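Local coordinates for protein UDP-4-amino-4,6-dideoxy-N-acetyl-beta-L-altrosamine transaminase (Helicobacter pylori, PDB 2FNU) that transfers an amino group from glutamate to a UDP-linked 4-keto sugar, a pyridoxal-phosphate-dependent second step in making pseudaminic acid for flagellin, at residues Arg308-Gln313 against Gln359-Ser364; Leu258-Ile263 against Ser346-Ala351; Asn267-Pro272 against Lys367-Phe372; Phe4-Pro9 against Gln313-Pro318. All coordinates share one frame; numbering follows the deposited sequence.

Contact 1: Arg308-Gln313 against Gln359-Ser364; sequences RGILAQ and QNIAHS. With UD1 (uridine-diphosphate-N-acetylglucosamine), chain F.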
# COMPACT_ATOMS: atom_id res chain seq x y z
N ARG B 308 8.97 27.01 21.86
CA ARG B 308 9.09 28.18 21.00
C ARG B 308 8.42 28.01 19.63
O ARG B 308 8.52 28.89 18.77
CB ARG B 308 10.57 28.52 20.78
CG ARG B 308 11.30 28.87 22.07
CD ARG B 308 12.79 28.98 21.84
NE ARG B 308 13.54 29.04 23.10
CZ ARG B 308 13.99 30.16 23.66
NH1 ARG B 308 13.75 31.33 23.10
NH2 ARG B 308 14.66 30.10 24.81
N GLY B 309 7.73 26.89 19.44
CA GLY B 309 6.99 26.65 18.20
C GLY B 309 7.85 26.07 17.10
O GLY B 309 7.40 25.98 15.96
N ILE B 310 9.08 25.67 17.43
CA ILE B 310 9.99 25.07 16.45
C ILE B 310 9.97 23.56 16.63
O ILE B 310 10.65 23.03 17.52
CB ILE B 310 11.43 25.60 16.62
CG1 ILE B 310 11.45 27.13 16.53
CG2 ILE B 310 12.37 25.00 15.57
CD1 ILE B 310 12.71 27.72 17.10
N LEU B 311 9.18 22.88 15.80
CA LEU B 311 8.86 21.46 16.04
C LEU B 311 9.93 20.56 15.43
O LEU B 311 9.65 19.71 14.56
CB LEU B 311 7.45 21.11 15.57
CG LEU B 311 6.36 22.06 16.09
CD1 LEU B 311 4.97 21.64 15.55
CD2 LEU B 311 6.35 22.16 17.61
N ALA B 312 11.14 20.72 15.95
CA ALA B 312 12.29 20.03 15.39
C ALA B 312 12.20 18.55 15.70
O ALA B 312 11.51 18.15 16.65
CB ALA B 312 13.58 20.62 15.96
N GLN B 313 12.91 17.75 14.91
CA GLN B 313 12.86 16.30 15.03
C GLN B 313 14.28 15.76 14.95
O GLN B 313 15.20 16.47 14.55
CB GLN B 313 11.97 15.75 13.89
CG GLN B 313 11.77 14.25 13.86
CD GLN B 313 11.24 13.70 15.16
OE1 GLN B 313 11.98 13.59 16.15
NE2 GLN B 313 9.96 13.34 15.18
N GLN B 359 14.35 33.35 9.20
CA GLN B 359 15.10 34.27 10.05
C GLN B 359 14.62 34.18 11.48
O GLN B 359 15.43 34.19 12.40
CB GLN B 359 14.95 35.70 9.53
CG GLN B 359 15.63 35.88 8.17
CD GLN B 359 15.13 37.10 7.40
OE1 GLN B 359 14.01 37.58 7.61
NE2 GLN B 359 15.96 37.59 6.48
N ASN B 360 13.30 34.08 11.68
CA ASN B 360 12.78 33.97 13.04
C ASN B 360 13.14 32.66 13.72
O ASN B 360 13.54 32.65 14.89
CB ASN B 360 11.27 34.23 13.08
CG ASN B 360 10.97 35.71 13.21
OD1 ASN B 360 10.70 36.21 14.31
ND2 ASN B 360 11.10 36.44 12.10
N ILE B 361 13.00 31.57 12.99
CA ILE B 361 13.37 30.27 13.56
C ILE B 361 14.86 30.24 13.91
O ILE B 361 15.25 29.80 14.99
CB ILE B 361 13.04 29.13 12.57
CG1 ILE B 361 11.52 29.00 12.41
CG2 ILE B 361 13.64 27.79 13.04
CD1 ILE B 361 11.09 28.30 11.14
N ALA B 362 15.70 30.69 12.98
CA ALA B 362 17.14 30.62 13.18
C ALA B 362 17.58 31.43 14.41
O ALA B 362 18.35 30.94 15.22
CB ALA B 362 17.85 31.11 11.92
N HIS B 363 17.05 32.64 14.54
CA HIS B 363 17.39 33.45 15.70
C HIS B 363 16.87 32.80 17.01
O HIS B 363 17.58 32.81 18.02
CB HIS B 363 16.96 34.90 15.48
CG HIS B 363 17.88 35.67 14.57
ND1 HIS B 363 19.11 36.14 14.98
CD2 HIS B 363 17.74 36.06 13.27
CE1 HIS B 363 19.69 36.78 13.98
NE2 HIS B 363 18.89 36.75 12.94
N SER B 364 15.69 32.19 16.96
CA SER B 364 15.14 31.44 18.11
C SER B 364 15.97 30.21 18.49
O SER B 364 16.15 29.93 19.67
CB SER B 364 13.70 31.03 17.84
OG SER B 364 12.86 32.18 17.73
C1' UD1 F . 8.90 8.88 9.52
C2' UD1 F . 10.34 9.39 9.31
C3' UD1 F . 10.52 10.07 7.97
C4' UD1 F . 9.93 9.23 6.83
C5' UD1 F . 8.50 8.71 7.11
C6' UD1 F . 7.44 9.79 6.89
C7' UD1 F . 11.38 9.90 11.49
C8' UD1 F . 11.53 10.89 12.62
N2' UD1 F . 10.70 10.29 10.41
O1' UD1 F . 8.02 9.97 9.78
O3' UD1 F . 11.93 10.27 7.70
O5' UD1 F . 8.40 8.11 8.41
O7' UD1 F . 11.86 8.79 11.58
N1 UD1 F . 3.29 16.18 8.58
C2 UD1 F . 2.56 17.05 7.75
N3 UD1 F . 1.66 16.56 6.88
C4 UD1 F . 1.42 15.24 6.78
C5 UD1 F . 2.12 14.32 7.57
C6 UD1 F . 3.05 14.79 8.49
O2 UD1 F . 2.75 18.29 7.83
O4 UD1 F . 0.58 14.83 5.97
C1B UD1 F . 4.26 16.75 9.53
C2B UD1 F . 3.51 17.06 10.82
O2' UD1 F . 3.94 18.32 11.33
C3B UD1 F . 3.91 15.94 11.77
C4B UD1 F . 5.30 15.59 11.28
O4B UD1 F . 5.30 15.83 9.87
O3B UD1 F . 3.92 16.34 13.14
C5B UD1 F . 5.61 14.13 11.57
O5B UD1 F . 6.92 13.86 11.09
PA UD1 F . 7.69 12.56 11.65
O1A UD1 F . 8.98 12.41 10.85
O2A UD1 F . 7.76 12.66 13.16
O3A UD1 F . 6.59 11.46 11.20
PB UD1 F . 6.92 9.90 10.97
O1B UD1 F . 7.58 9.32 12.21
O2B UD1 F . 5.66 9.26 10.39
O HOH W 1 12.25 32.21 21.02
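The flat guanidinium of Arg308 meets Ser364 in two ways. At its edge, in the plane of the group, sits a water that accepts from Arg308 NH1 at 2.7 Å and donates only weakly to Ser364 OG; the Ser364 carbonyl oxygen lies obliquely to the group, near Arg308 CD, 4.1 Å away. The arm, extended from CG to NE, reaches along the helix 355-370, where Lys367 also packs on it. Deeper in, the contact is apolar. Ile310 points at the helix and sends CD1 to within 3.5 Å of Ser364 CB and 3.9 Å of the Ile361 carbonyl oxygen, while its other branch, CG2, meets CG2 of Ile361 at 4.0 Å as the two side chains cross obliquely. With CG1 beside the backbone N (chi1 -56°), CD1 is carried to Ser364 while CG2 is left to meet Ile361. On the helix, Ser364 turns its hydroxyl back to Asn360 O at 3.0 Å; Ser364 N reaches the same oxygen from the opposite face of its plane. Gly309, in a Schellman motif closing helix 298-307, leads into strand 310-311, and the chain runs on to the ligand-binding Gln313. The chemistry is thus graded: methyl groups fill the buried end, whereas the charged outer end is linked to Ser364 by a weakly held water, with Arg308 NE close to Thr368 OG1.

Contact 2: Leu258-Ile263 against Ser346-Ala351; sequences LTYDRI and SLPCHA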
# COMPACT_ATOMS: atom_id res chain seq x y z
N LEU B 258 20.18 28.26 2.85
CA LEU B 258 21.22 29.30 2.78
C LEU B 258 20.99 30.39 3.82
O LEU B 258 21.96 30.96 4.35
CB LEU B 258 21.29 29.90 1.37
CG LEU B 258 21.85 28.95 0.31
CD1 LEU B 258 21.59 29.54 -1.08
CD2 LEU B 258 23.35 28.62 0.51
N THR B 259 19.72 30.70 4.09
CA THR B 259 19.40 31.69 5.13
C THR B 259 19.82 31.18 6.51
O THR B 259 20.47 31.90 7.27
CB THR B 259 17.91 32.05 5.10
OG1 THR B 259 17.65 32.70 3.85
CG2 THR B 259 17.53 32.99 6.24
N TYR B 260 19.47 29.94 6.84
CA TYR B 260 20.00 29.37 8.06
C TYR B 260 21.54 29.44 8.10
O TYR B 260 22.12 29.79 9.13
CB TYR B 260 19.62 27.90 8.15
CG TYR B 260 18.22 27.55 8.62
CD1 TYR B 260 17.74 28.00 9.85
CD2 TYR B 260 17.42 26.69 7.87
CE1 TYR B 260 16.48 27.62 10.31
CE2 TYR B 260 16.14 26.32 8.33
CZ TYR B 260 15.69 26.78 9.55
OH TYR B 260 14.45 26.39 10.03
N ASP B 261 22.19 29.06 7.00
CA ASP B 261 23.66 29.07 6.94
C ASP B 261 24.19 30.46 7.31
O ASP B 261 25.14 30.58 8.11
CB ASP B 261 24.17 28.71 5.55
CG ASP B 261 23.98 27.24 5.20
OD1 ASP B 261 23.54 26.41 6.03
OD2 ASP B 261 24.29 26.92 4.03
N ARG B 262 23.58 31.51 6.74
CA ARG B 262 24.07 32.87 7.00
C ARG B 262 23.97 33.19 8.48
O ARG B 262 24.92 33.73 9.09
CB ARG B 262 23.31 33.92 6.20
CG ARG B 262 23.58 33.88 4.71
CD ARG B 262 23.03 35.15 4.05
NE ARG B 262 21.60 35.35 4.29
CZ ARG B 262 20.63 34.75 3.60
NH1 ARG B 262 20.93 33.88 2.63
NH2 ARG B 262 19.35 35.03 3.88
N ILE B 263 22.82 32.89 9.08
CA ILE B 263 22.59 33.27 10.47
C ILE B 263 23.40 32.41 11.44
O ILE B 263 23.85 32.91 12.48
CB ILE B 263 21.06 33.21 10.79
CG1 ILE B 263 20.33 34.25 9.92
CG2 ILE B 263 20.78 33.43 12.28
CD1 ILE B 263 18.82 34.11 9.87
N SER B 346 16.99 18.10 13.32
CA SER B 346 16.48 18.56 12.03
C SER B 346 15.57 19.75 12.21
O SER B 346 14.57 19.66 12.91
CB SER B 346 15.72 17.44 11.33
OG SER B 346 16.61 16.34 11.10
N LEU B 347 15.94 20.86 11.58
CA LEU B 347 15.16 22.10 11.71
C LEU B 347 14.13 22.27 10.60
O LEU B 347 14.29 21.71 9.50
CB LEU B 347 16.11 23.30 11.69
CG LEU B 347 17.18 23.33 12.79
CD1 LEU B 347 18.03 24.59 12.61
CD2 LEU B 347 16.56 23.33 14.19
N PRO B 348 13.07 23.06 10.85
CA PRO B 348 12.09 23.24 9.79
C PRO B 348 12.69 23.65 8.45
O PRO B 348 13.48 24.59 8.35
CB PRO B 348 11.15 24.32 10.35
CG PRO B 348 11.25 24.14 11.86
CD PRO B 348 12.70 23.78 12.09
N CYS B 349 12.31 22.92 7.40
CA CYS B 349 12.88 23.14 6.09
C CYS B 349 11.91 22.51 5.10
O CYS B 349 11.75 21.29 5.08
CB CYS B 349 14.25 22.48 5.98
SG CYS B 349 15.02 22.72 4.36
N HIS B 350 11.22 23.36 4.34
CA HIS B 350 10.29 22.94 3.27
C HIS B 350 10.03 24.14 2.36
O HIS B 350 10.40 25.28 2.69
CB HIS B 350 8.98 22.37 3.83
CG HIS B 350 8.24 23.33 4.70
ND1 HIS B 350 7.42 24.32 4.20
CD2 HIS B 350 8.20 23.45 6.06
CE1 HIS B 350 6.91 25.01 5.20
NE2 HIS B 350 7.37 24.51 6.34
N ALA B 351 9.44 23.89 1.20
CA ALA B 351 9.37 24.92 0.16
C ALA B 351 8.47 26.10 0.52
O ALA B 351 8.55 27.15 -0.11
CB ALA B 351 8.92 24.32 -1.14
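Tyr260 reaches straight out from its helix and lays its phenol against the chain at Leu347 and Pro348, so one ring serves two kinds of contact. With its edge it faces the Pro348 carbonyl: Tyr260 OH donates to Pro348 O at 2.6 Å, the oxygen lying in the plane of the ring and the hydroxyl in the plane of the carbonyl, on a lone pair; the approach makes 135° at the carbonyl oxygen. This short bond satisfies a buried hydroxyl. Over one face of the same ring stands Leu347. Its CD1 lies 4.1 Å from Tyr260 CE1, its CB lies at the same distance from Tyr260 CZ, and the two side chains run at a slant to each other. Leu347 has CG beside its backbone N (chi1 -59°), which carries CD1 over the tyrosine. The pyrrolidine of Pro348 adds a lighter touch, with CD 3.8 Å from Tyr260 OH. All three residues are buried. Around them, Tyr260 also packs on Ile361 and Ala362 of helix 355-370, and its ring meets those of Tyr286 and Phe264. The phenol thus bridges from helix 246-264 to strand 344-347 and the turn that follows it; that strand is an outer one of the three-stranded antiparallel sheet, whose middle strand 286-290 supplies Tyr286.

Contact 3: Asn267-Pro272 against Lys367-Phe372; sequences NPYFTP and KTFESF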
# COMPACT_ATOMS: atom_id res chain seq x y z
N ASN B 267 28.58 30.14 14.60
CA ASN B 267 27.92 30.03 15.89
C ASN B 267 28.70 29.04 16.77
O ASN B 267 29.33 28.09 16.27
CB ASN B 267 26.45 29.63 15.73
CG ASN B 267 26.27 28.14 15.64
OD1 ASN B 267 26.21 27.46 16.66
ND2 ASN B 267 26.22 27.61 14.43
N PRO B 268 28.70 29.26 18.10
CA PRO B 268 29.45 28.44 19.04
C PRO B 268 28.79 27.11 19.48
O PRO B 268 29.42 26.34 20.23
CB PRO B 268 29.58 29.37 20.25
CG PRO B 268 28.35 30.18 20.22
CD PRO B 268 28.01 30.38 18.76
N TYR B 269 27.58 26.82 19.01
CA TYR B 269 26.77 25.74 19.60
C TYR B 269 26.66 24.46 18.76
O TYR B 269 26.56 23.36 19.32
CB TYR B 269 25.35 26.22 19.85
CG TYR B 269 25.26 27.55 20.56
CD1 TYR B 269 25.69 27.70 21.88
CD2 TYR B 269 24.75 28.66 19.91
CE1 TYR B 269 25.60 28.94 22.54
CE2 TYR B 269 24.65 29.89 20.54
CZ TYR B 269 25.07 30.02 21.86
OH TYR B 269 24.96 31.24 22.48
N PHE B 270 26.64 24.61 17.44
CA PHE B 270 26.40 23.46 16.56
C PHE B 270 26.95 23.71 15.18
O PHE B 270 27.22 24.86 14.82
CB PHE B 270 24.89 23.13 16.47
CG PHE B 270 24.04 24.32 16.09
CD1 PHE B 270 23.97 24.76 14.76
CD2 PHE B 270 23.32 25.00 17.07
CE1 PHE B 270 23.19 25.87 14.43
CE2 PHE B 270 22.55 26.12 16.75
CZ PHE B 270 22.48 26.55 15.42
N THR B 271 27.07 22.64 14.40
CA THR B 271 27.59 22.70 13.03
C THR B 271 26.48 22.31 12.04
O THR B 271 26.07 21.16 12.03
CB THR B 271 28.79 21.73 12.86
OG1 THR B 271 29.80 22.05 13.83
CG2 THR B 271 29.38 21.80 11.45
N PRO B 272 26.03 23.25 11.19
CA PRO B 272 25.10 22.85 10.14
C PRO B 272 25.83 22.01 9.09
O PRO B 272 27.01 22.26 8.78
CB PRO B 272 24.66 24.18 9.51
CG PRO B 272 25.16 25.24 10.43
CD PRO B 272 26.35 24.69 11.12
N LYS B 367 18.91 31.46 20.37
CA LYS B 367 18.51 31.89 21.72
C LYS B 367 18.32 30.69 22.63
O LYS B 367 18.66 30.74 23.80
CB LYS B 367 17.23 32.73 21.70
CG LYS B 367 17.42 34.11 21.07
CD LYS B 367 18.52 34.92 21.75
CE LYS B 367 18.71 36.27 21.07
NZ LYS B 367 20.06 36.85 21.35
N THR B 368 17.78 29.61 22.07
CA THR B 368 17.54 28.39 22.82
C THR B 368 18.87 27.83 23.33
O THR B 368 19.03 27.54 24.52
CB THR B 368 16.81 27.35 21.95
OG1 THR B 368 15.54 27.87 21.57
CG2 THR B 368 16.64 26.04 22.72
N PHE B 369 19.83 27.66 22.42
CA PHE B 369 21.14 27.14 22.80
C PHE B 369 21.84 28.04 23.81
O PHE B 369 22.44 27.55 24.76
CB PHE B 369 22.00 26.88 21.57
CG PHE B 369 21.74 25.55 20.95
CD1 PHE B 369 20.77 25.41 19.96
CD2 PHE B 369 22.42 24.42 21.40
CE1 PHE B 369 20.50 24.15 19.40
CE2 PHE B 369 22.16 23.15 20.85
CZ PHE B 369 21.20 23.02 19.84
N GLU B 370 21.73 29.34 23.60
CA GLU B 370 22.35 30.30 24.51
C GLU B 370 21.86 30.10 25.94
O GLU B 370 22.62 30.31 26.89
CB GLU B 370 22.04 31.72 24.03
CG GLU B 370 22.82 32.83 24.77
CD GLU B 370 22.41 34.22 24.32
OE1 GLU B 370 21.25 34.41 23.90
OE2 GLU B 370 23.26 35.14 24.39
N SER B 371 20.61 29.68 26.09
CA SER B 371 19.99 29.57 27.42
C SER B 371 20.52 28.41 28.26
O SER B 371 20.27 28.36 29.47
CB SER B 371 18.47 29.46 27.30
OG SER B 371 18.10 28.16 26.84
N PHE B 372 21.23 27.47 27.64
CA PHE B 372 21.72 26.29 28.34
C PHE B 372 23.16 26.47 28.79
O PHE B 372 24.09 26.33 28.00
CB PHE B 372 21.56 25.04 27.46
CG PHE B 372 20.16 24.53 27.41
CD1 PHE B 372 19.24 25.10 26.54
CD2 PHE B 372 19.74 23.51 28.26
CE1 PHE B 372 17.92 24.67 26.50
CE2 PHE B 372 18.42 23.06 28.23
CZ PHE B 372 17.51 23.64 27.35
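Phe369 CB sits over one face of the Tyr269 ring, 3.7 Å from its centroid, a CH-pi contact that forms the tight part of this interface. The two rings themselves are nearly parallel, at 25°, but have slid past each other and barely overlap, so it is the methylene rather than the phenyl that presses on the tyrosine; Pro268 CG lies over the centre of the opposite face. Phe270 completes an aromatic cluster: its CE2 comes to 3.7 Å from Phe369 CD1, and its CD2 lies over one face of the Phe369 ring, the planes meeting obliquely at 58°. With CG wedged between its backbone N and carbonyl carbon (chi1 52°), Phe270 is directed at the helix and meets Phe369 with its edge. An Asx turn precedes strand 270-272 and holds Tyr269 N and Phe270 N. Asn267 OD1 accepts from the first at 2.8 Å and from the second at 3.0 Å, the latter on a lone pair in the carbonyl plane, while Asn267 ND2 donates to Phe270 O. The strand so introduced is an outer one of the antiparallel sheet, against which the last turns of helix 355-370 pack; Phe294 adds an edge-to-face ring to Phe369. Tyr269 OH still lies close against Glu370, 3.3 Å from CB and 3.4 Å from CA. Toward solvent the packing slackens, as the extended Glu370 carboxylate leads away to a long salt bridge with Lys367.

Contact 4: Phe4-Pro9 against Gln313-Pro318; sequences FAYSEP and QVHYKP. With UD1 (uridine-diphosphate-N-acetylglucosamine), chain F.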
# COMPACT_ATOMS: atom_id res chain seq x y z
N PHE B 4 5.89 25.64 13.71
CA PHE B 4 6.53 25.22 12.47
C PHE B 4 6.89 23.74 12.51
O PHE B 4 7.83 23.35 13.20
CB PHE B 4 7.80 26.03 12.25
CG PHE B 4 7.55 27.50 12.04
CD1 PHE B 4 7.74 28.40 13.08
CD2 PHE B 4 7.16 27.98 10.79
CE1 PHE B 4 7.51 29.78 12.88
CE2 PHE B 4 6.93 29.35 10.58
CZ PHE B 4 7.11 30.24 11.63
N ALA B 5 6.14 22.93 11.76
CA ALA B 5 6.49 21.53 11.55
C ALA B 5 7.82 21.49 10.82
O ALA B 5 8.15 22.43 10.08
CB ALA B 5 5.42 20.85 10.70
N TYR B 6 8.58 20.42 11.00
CA TYR B 6 9.91 20.38 10.38
C TYR B 6 9.84 20.23 8.88
O TYR B 6 10.75 20.63 8.16
CB TYR B 6 10.82 19.33 11.03
CG TYR B 6 10.65 17.89 10.58
CD1 TYR B 6 11.32 17.42 9.45
CD2 TYR B 6 9.86 17.00 11.30
CE1 TYR B 6 11.21 16.11 9.03
CE2 TYR B 6 9.73 15.66 10.89
CZ TYR B 6 10.41 15.22 9.75
OH TYR B 6 10.31 13.91 9.32
N SER B 7 8.76 19.62 8.40
CA SER B 7 8.46 19.61 6.96
C SER B 7 6.96 19.54 6.80
O SER B 7 6.25 19.11 7.72
CB SER B 7 9.13 18.43 6.24
OG SER B 7 8.93 18.54 4.83
N GLU B 8 6.47 20.00 5.66
CA GLU B 8 5.05 19.85 5.33
C GLU B 8 4.85 19.79 3.82
O GLU B 8 5.74 20.17 3.05
CB GLU B 8 4.23 20.97 5.94
CG GLU B 8 4.63 22.31 5.50
CD GLU B 8 3.97 23.43 6.32
OE1 GLU B 8 3.56 24.39 5.68
OE2 GLU B 8 3.88 23.36 7.56
N PRO B 9 3.67 19.31 3.38
CA PRO B 9 3.41 19.28 1.96
C PRO B 9 3.20 20.70 1.43
O PRO B 9 2.73 21.57 2.16
CB PRO B 9 2.11 18.47 1.85
CG PRO B 9 1.40 18.71 3.16
CD PRO B 9 2.53 18.79 4.17
N GLN B 313 12.91 17.75 14.91
CA GLN B 313 12.86 16.30 15.03
C GLN B 313 14.28 15.76 14.95
O GLN B 313 15.20 16.47 14.55
CB GLN B 313 11.97 15.75 13.89
CG GLN B 313 11.77 14.25 13.86
CD GLN B 313 11.24 13.70 15.16
OE1 GLN B 313 11.98 13.59 16.15
NE2 GLN B 313 9.96 13.34 15.18
N VAL B 314 14.49 14.50 15.36
CA VAL B 314 15.79 13.88 15.27
C VAL B 314 15.73 12.73 14.26
O VAL B 314 14.82 11.89 14.31
CB VAL B 314 16.24 13.33 16.64
CG1 VAL B 314 17.60 12.57 16.52
CG2 VAL B 314 16.35 14.47 17.67
N HIS B 315 16.70 12.72 13.33
CA HIS B 315 16.85 11.63 12.35
C HIS B 315 18.28 11.10 12.44
O HIS B 315 19.20 11.80 12.03
CB HIS B 315 16.59 12.22 10.94
CG HIS B 315 15.23 12.84 10.78
ND1 HIS B 315 14.99 14.19 10.97
CD2 HIS B 315 14.05 12.29 10.43
CE1 HIS B 315 13.72 14.44 10.76
NE2 HIS B 315 13.12 13.31 10.42
N TYR B 316 18.54 9.89 12.95
CA TYR B 316 17.59 8.87 13.39
C TYR B 316 18.20 8.10 14.55
O TYR B 316 19.43 8.01 14.67
CB TYR B 316 17.38 7.82 12.28
CG TYR B 316 16.68 8.31 11.05
CD1 TYR B 316 17.40 8.69 9.92
CD2 TYR B 316 15.28 8.40 11.00
CE1 TYR B 316 16.75 9.13 8.77
CE2 TYR B 316 14.61 8.85 9.85
CZ TYR B 316 15.37 9.22 8.75
OH TYR B 316 14.71 9.66 7.63
N LYS B 317 17.35 7.49 15.37
CA LYS B 317 17.81 6.48 16.33
C LYS B 317 18.52 5.35 15.56
O LYS B 317 17.99 4.85 14.59
CB LYS B 317 16.61 5.93 17.10
CG LYS B 317 16.88 4.80 18.08
CD LYS B 317 15.59 4.61 18.90
CE LYS B 317 15.66 3.49 19.90
NZ LYS B 317 14.41 3.54 20.74
N PRO B 318 19.74 4.98 15.98
CA PRO B 318 20.40 3.86 15.30
C PRO B 318 19.49 2.64 15.28
O PRO B 318 18.97 2.25 16.32
CB PRO B 318 21.65 3.63 16.15
CG PRO B 318 21.98 5.05 16.69
CD PRO B 318 20.61 5.59 17.01
C1' UD1 F . 8.90 8.88 9.52
C2' UD1 F . 10.34 9.39 9.31
C3' UD1 F . 10.52 10.07 7.97
C4' UD1 F . 9.93 9.23 6.83
C5' UD1 F . 8.50 8.71 7.11
C6' UD1 F . 7.44 9.79 6.89
C7' UD1 F . 11.38 9.90 11.49
C8' UD1 F . 11.53 10.89 12.62
N2' UD1 F . 10.70 10.29 10.41
O1' UD1 F . 8.02 9.97 9.78
O3' UD1 F . 11.93 10.27 7.70
O5' UD1 F . 8.40 8.11 8.41
O7' UD1 F . 11.86 8.79 11.58
N1 UD1 F . 3.29 16.18 8.58
C2 UD1 F . 2.56 17.05 7.75
N3 UD1 F . 1.66 16.56 6.88
C4 UD1 F . 1.42 15.24 6.78
C5 UD1 F . 2.12 14.32 7.57
C6 UD1 F . 3.05 14.79 8.49
O2 UD1 F . 2.75 18.29 7.83
O4 UD1 F . 0.58 14.83 5.97
C1B UD1 F . 4.26 16.75 9.53
C2B UD1 F . 3.51 17.06 10.82
O2' UD1 F . 3.94 18.32 11.33
C3B UD1 F . 3.91 15.94 11.77
C4B UD1 F . 5.30 15.59 11.28
O4B UD1 F . 5.30 15.83 9.87
O3B UD1 F . 3.92 16.34 13.14
C5B UD1 F . 5.61 14.13 11.57
O5B UD1 F . 6.92 13.86 11.09
PA UD1 F . 7.69 12.56 11.65
O1A UD1 F . 8.98 12.41 10.85
O2A UD1 F . 7.76 12.66 13.16
O3A UD1 F . 6.59 11.46 11.20
PB UD1 F . 6.92 9.90 10.97
O1B UD1 F . 7.58 9.32 12.21
O2B UD1 F . 5.66 9.26 10.39
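Tyr6 OH is caught between a ring nitrogen and a phosphate: it receives a hydrogen bond from His315 NE2 at 3.1 Å and donates its own to UD1 O1A at 2.5 Å. The histidine bond runs close to its ring plane, with an N-H...acceptor angle of 153°. The same histidine turns an edge toward the Tyr6 face in an offset edge-to-face pair, planes at 65°, which brings His315 CE1 to 3.5 Å from Tyr6 CE1. On the far side of His315, ND1 is bonded to Ser346 OG, a second-shell contact that helps fix the ring's rotation. These loops form part of the nucleotide-sugar pocket of this DegT/DnrJ/EryC1-family aminotransferase, and a cis peptide precedes Tyr316, whose OH gives a 2.8 Å bond to UD1 O3' and also bonds to the cofactor PMP. Gln313 packs its CB on Tyr6 CD2 at 3.6 Å, then bends at chi2 (54°) to send NE2 to UD1 O2A at 3.1 Å; the amide is held by Val314 N, bonded to OE1, and by Phe217 O of the second subunit, which accepts from NE2. The uracil end rests against Glu8 and Pro9, with Pro9 CD 3.6 Å from UD1 N3.

In the fold
Contacts 2 and 4 are buried, whereas contacts 1 and 3 are only partly buried, each with one exposed residue. Contacts 1 and 3 share helix 355-370, meeting where Arg308 NE approaches Thr368 OG1. Contacts 1 and 4 share Gln313 and the small parallel sheet of strands 4-5 and 310-311. Contact 2 is joined to both by Gln313 O and Ser346 N, a probable backbone bond, and Ile361 packs on the Tyr260 hydroxyl. Chemistry follows place: aromatic and aliphatic packing at the periphery in contact 3, one buried phenol bond in contact 2, a mixed aliphatic and water-linked seam in contact 1, and directional polar bonds at the ligand in contact 4.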